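Local coordinates for protein putative sugar ABC transporter (Yersinia enterocolitica subsp. enterocolitica 8081, PDB 5ULB) that binds a selenium analogue of methylthioribose and probably serves as the periplasmic solute-binding component of a sugar ABC transporter, at residues Q134-F139 and I232-S236. Residues are numbered along the deposited sequence; the frame is centred on the assembly and turned at random.
Sequences QLVKDF and IKLYS
Asp138 divides its carboxylate between two partners: OD2 accepts the hydroxyl OH of Tyr235 at 2.6 Å through its anti lone pair, and OD1 takes NE2 of Gln134, one helical turn earlier, at 2.9 Å. That second bond reaches OD1 from above the carboxylate plane, and OD1 lies almost in the plane of the Gln134 amide. Gripped at both oxygens, the carboxylate is held turned 56° from the phenol ring, with OD2 near the ring's plane at its edge.

One face of the Tyr235 ring lies against the helix. CB of Leu135 sits over the centre of that face, 3.8 Å from the centroid, a CH-pi contact. The side chain runs outward above the CD1-CE1 side of the ring, carried there by a chi1 of -174° that turns CG of Leu135 away from its own backbone N, and its CD1 ends 3.8 Å from CD1 of Tyr235. Phe139 approaches the phenol obliquely, its CE2 3.6 Å from OH of Tyr235, while CG of Lys233 touches the edge of the Phe139 ring. The Lys233 amine turns elsewhere, to the carbonyl of Thr230.

Leu135 and Phe139 also rest on Ala208 of the neighbouring strand 208-211. Strand and helix segments run roughly antiparallel (149°), their axes 9.6 Å apart: a helix packed on the parallel part of a mixed sheet, as in the Rossmann-like alpha/beta lobes of periplasmic sugar-binding proteins.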
loop_
_atom_site.group_PDB
_atom_site.type_symbol
_atom_site.label_atom_id
_atom_site.label_comp_id
_atom_site.label_asym_id
_atom_site.label_seq_id
_atom_site.Cartn_x
_atom_site.Cartn_y
_atom_site.Cartn_z
ATOM N N GLN A 134 7.428 -7.581 16.452
ATOM C CA GLN A 134 8.284 -8.778 16.303
ATOM C C GLN A 134 9.687 -8.440 16.587
ATOM O O GLN A 134 10.393 -9.279 17.172
ATOM C CB GLN A 134 8.124 -9.402 14.942
ATOM C CG GLN A 134 8.688 -10.817 14.875
ATOM C CD GLN A 134 7.965 -11.843 15.745
ATOM O OE1 GLN A 134 6.679 -11.868 15.742
ATOM N NE2 GLN A 134 8.700 -12.534 16.530
ATOM N N LEU A 135 10.143 -7.274 16.191
ATOM C CA LEU A 135 11.491 -6.814 16.503
ATOM C C LEU A 135 11.697 -6.789 18.035
ATOM O O LEU A 135 12.639 -7.253 18.650
ATOM C CB LEU A 135 11.760 -5.480 15.811
ATOM C CG LEU A 135 13.159 -4.852 15.868
ATOM C CD1 LEU A 135 13.196 -3.715 14.864
ATOM C CD2 LEU A 135 13.492 -4.312 17.219
ATOM N N VAL A 136 10.713 -6.194 18.709
ATOM C CA VAL A 136 10.778 -6.083 20.176
ATOM C C VAL A 136 10.872 -7.447 20.771
ATOM O O VAL A 136 11.656 -7.657 21.720
ATOM C CB VAL A 136 9.570 -5.317 20.692
ATOM C CG1 VAL A 136 9.483 -5.395 22.233
ATOM C CG2 VAL A 136 9.579 -3.811 20.216
ATOM N N LYS A 137 10.005 -8.378 20.355
ATOM C CA LYS A 137 9.973 -9.754 20.891
ATOM C C LYS A 137 11.355 -10.397 20.624
ATOM O O LYS A 137 11.953 -10.993 21.526
ATOM C CB LYS A 137 8.926 -10.533 20.169
ATOM C CG LYS A 137 7.498 -10.227 20.528
ATOM C CD LYS A 137 6.490 -11.109 19.716
ATOM C CE LYS A 137 5.064 -10.786 20.081
ATOM N NZ LYS A 137 4.115 -11.475 19.262
ATOM N N ASP A 138 11.862 -10.308 19.412
ATOM C CA ASP A 138 13.098 -11.019 19.016
ATOM C C ASP A 138 14.310 -10.510 19.791
ATOM O O ASP A 138 15.199 -11.244 20.014
ATOM C CB ASP A 138 13.344 -10.868 17.562
ATOM C CG ASP A 138 12.354 -11.697 16.702
ATOM O OD1 ASP A 138 11.548 -12.501 17.227
ATOM O OD2 ASP A 138 12.454 -11.585 15.399
ATOM N N PHE A 139 14.300 -9.220 20.197
ATOM C CA PHE A 139 15.405 -8.621 20.904
ATOM C C PHE A 139 15.133 -8.434 22.416
ATOM O O PHE A 139 15.912 -7.788 23.134
ATOM C CB PHE A 139 15.856 -7.339 20.210
ATOM C CG PHE A 139 16.547 -7.607 18.925
ATOM C CD1 PHE A 139 17.892 -7.831 18.892
ATOM C CD2 PHE A 139 15.846 -7.732 17.788
ATOM C CE1 PHE A 139 18.543 -8.155 17.688
ATOM C CE2 PHE A 139 16.499 -8.054 16.609
ATOM C CZ PHE A 139 17.833 -8.263 16.528
ATOM N N ILE A 232 22.544 -7.693 11.010
ATOM C CA ILE A 232 21.390 -6.811 11.309
ATOM C C ILE A 232 20.188 -7.413 10.752
ATOM O O ILE A 232 20.099 -7.743 9.591
ATOM C CB ILE A 232 21.678 -5.402 10.712
ATOM C CG1 ILE A 232 22.938 -4.808 11.290
ATOM C CG2 ILE A 232 20.462 -4.536 10.861
ATOM C CD1 ILE A 232 23.384 -3.504 10.589
ATOM N N LYS A 233 19.102 -7.505 11.569
ATOM C CA LYS A 233 17.851 -8.090 11.140
ATOM C C LYS A 233 16.836 -7.058 10.657
ATOM O O LYS A 233 16.753 -5.980 11.231
ATOM C CB LYS A 233 17.283 -8.954 12.287
ATOM C CG LYS A 233 18.230 -10.111 12.659
ATOM C CD LYS A 233 18.839 -10.881 11.444
ATOM C CE LYS A 233 19.852 -11.967 11.835
ATOM N NZ LYS A 233 20.801 -12.415 10.702
ATOM N N LEU A 234 16.099 -7.415 9.614
ATOM C CA LEU A 234 15.150 -6.524 8.994
ATOM C C LEU A 234 13.675 -6.943 9.246
ATOM O O LEU A 234 13.361 -8.138 9.099
ATOM C CB LEU A 234 15.237 -6.457 7.450
ATOM C CG LEU A 234 16.441 -6.013 6.818
ATOM C CD1 LEU A 234 16.428 -6.250 5.299
ATOM C CD2 LEU A 234 16.623 -4.522 7.124
ATOM N N TYR A 235 12.852 -5.968 9.592
ATOM C CA TYR A 235 11.421 -6.177 9.870
ATOM C C TYR A 235 10.701 -5.153 9.032
ATOM O O TYR A 235 10.936 -3.970 9.174
ATOM C CB TYR A 235 11.187 -5.936 11.365
ATOM C CG TYR A 235 11.926 -6.903 12.265
ATOM C CD1 TYR A 235 13.262 -6.734 12.528
ATOM C CD2 TYR A 235 11.321 -8.049 12.764
ATOM C CE1 TYR A 235 13.964 -7.661 13.290
ATOM C CE2 TYR A 235 12.001 -8.972 13.508
ATOM C CZ TYR A 235 13.312 -8.747 13.782
ATOM O OH TYR A 235 14.033 -9.668 14.491
ATOM N N SER A 236 9.761 -5.628 8.173
ATOM C CA SER A 236 9.102 -4.741 7.218
ATOM C C SER A 236 7.606 -4.793 7.255
ATOM O O SER A 236 6.971 -5.790 7.571
ATOM C CB SER A 236 9.626 -5.144 5.784
ATOM O OG SER A 236 9.384 -4.127 4.810
#